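Local atomic coordinates of CurF (Lyngbya majuscula, PDB entry 5DP2), a protein that carries an enoyl reductase domain that binds NADP and acts as a cyclopropanase in the polyketide pathway to curacin A. Residues V117-S120 against P121-L125. Numbering follows the deposited sequence. Where two conformers were deposited one is given.
Sequences VICS and PDDLL
In the Ser120 conformer described, chi1 of 156° sets OG roughly opposite the backbone N and beside the carbonyl carbon, over the start of the following turn; Asp123, with chi1 near -63°, swings its carboxylate back to Ser120. In this conformer OG accepts the N-H of Asp122 (N to OG 3.0 Å), which makes an ST turn. A separate bond runs back to the start of the turn, where OD2 of Asp123 accepts the N-H of Ser120 (N to OD2 2.9 Å); this is only the reverse half of a capping box, since OG engages the residue two on and not the third. The main chain independently forms a type I beta turn over Ser120 to Asp123: Pro121 and Asp122 have the torsions of that type, and the N-H of Asp123 reaches the O of Ser120 (N to O 3.0 Å). Within the GroES-like part of this enoyl reductase, the short 3-10 turn carries the chain from strand 116-119, paired with strand 39-48, to strand 124-126, paired with strand 103-107.

The carboxylate of Asp123 is gripped at both oxygens, OD2 by the N-H of Ser120 on its anti side, 24° out of plane, and OD1 by a salt bridge to Lys289. With an alanine in place of Asp123, the Ser120 N-H and the Lys289 ammonium would probably both lose this acceptor, and the turn its side-chain tie to the end of strand 116-119. OD2 also lies 3.2 Å from CB of Ser120 and 3.5 Å from CB of Cys119. Leu124 lies against Val39 of strand 39-48 and Leu106 of strand 103-107, with its CD2 methyl 3.7 Å from SG of Cys119.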
# COMPACT_ATOMS: atom_id res chain seq x y z
N VAL A 117 -16.26 -5.56 10.74
CA VAL A 117 -15.95 -4.15 10.82
C VAL A 117 -17.25 -3.37 10.66
O VAL A 117 -17.98 -3.59 9.71
CB VAL A 117 -14.93 -3.73 9.74
CG1 VAL A 117 -14.80 -2.21 9.64
CG2 VAL A 117 -13.56 -4.34 10.02
N ILE A 118 -17.49 -2.42 11.58
CA ILE A 118 -18.61 -1.48 11.43
C ILE A 118 -18.04 -0.15 11.01
O ILE A 118 -17.19 0.41 11.67
CB ILE A 118 -19.48 -1.43 12.70
CG1 ILE A 118 -20.12 -2.81 12.93
CG2 ILE A 118 -20.55 -0.37 12.58
CD1 ILE A 118 -21.01 -2.93 14.15
N CYS A 119 -18.53 0.38 9.90
CA CYS A 119 -18.02 1.63 9.37
C CYS A 119 -19.12 2.42 8.71
O CYS A 119 -20.28 2.05 8.74
CB CYS A 119 -16.87 1.36 8.42
SG CYS A 119 -17.29 0.41 6.98
N SER A 120 -18.75 3.55 8.13
CA SER A 120 -19.68 4.40 7.40
C SER A 120 -19.87 3.90 5.97
O SER A 120 -18.92 3.35 5.37
CB SER A 120 -19.12 5.82 7.35
OG SER A 120 -19.64 6.55 6.26
N PRO A 121 -21.02 4.17 5.36
CA PRO A 121 -21.17 3.82 3.94
C PRO A 121 -20.12 4.45 3.03
O PRO A 121 -19.80 3.87 2.01
CB PRO A 121 -22.57 4.34 3.57
CG PRO A 121 -23.22 4.69 4.81
CD PRO A 121 -22.26 4.70 5.93
N ASP A 122 -19.64 5.65 3.37
CA ASP A 122 -18.64 6.35 2.56
C ASP A 122 -17.23 5.78 2.69
O ASP A 122 -16.31 6.24 2.03
CB ASP A 122 -18.61 7.84 2.90
CG ASP A 122 -19.90 8.56 2.54
OD1 ASP A 122 -20.69 8.08 1.69
OD2 ASP A 122 -20.11 9.66 3.10
N ASP A 123 -17.07 4.77 3.53
CA ASP A 123 -15.78 4.09 3.70
C ASP A 123 -15.67 2.82 2.88
O ASP A 123 -14.71 2.07 3.07
CB ASP A 123 -15.60 3.63 5.18
CG ASP A 123 -15.56 4.72 6.19
OD1 ASP A 123 -14.86 5.66 5.90
OD2 ASP A 123 -16.18 4.60 7.28
N LEU A 124 -16.67 2.53 2.05
CA LEU A 124 -16.73 1.30 1.28
C LEU A 124 -16.76 1.61 -0.22
O LEU A 124 -17.34 2.63 -0.65
CB LEU A 124 -18.01 0.53 1.64
CG LEU A 124 -18.10 0.12 3.11
CD1 LEU A 124 -19.44 -0.57 3.36
CD2 LEU A 124 -16.93 -0.75 3.52
N LEU A 125 -16.17 0.71 -1.00
CA LEU A 125 -16.13 0.77 -2.46
C LEU A 125 -16.62 -0.56 -3.01
O LEU A 125 -16.37 -1.61 -2.42
CB LEU A 125 -14.69 1.03 -2.93
CG LEU A 125 -14.06 2.36 -2.46
CD1 LEU A 125 -12.57 2.35 -2.77
CD2 LEU A 125 -14.76 3.56 -3.07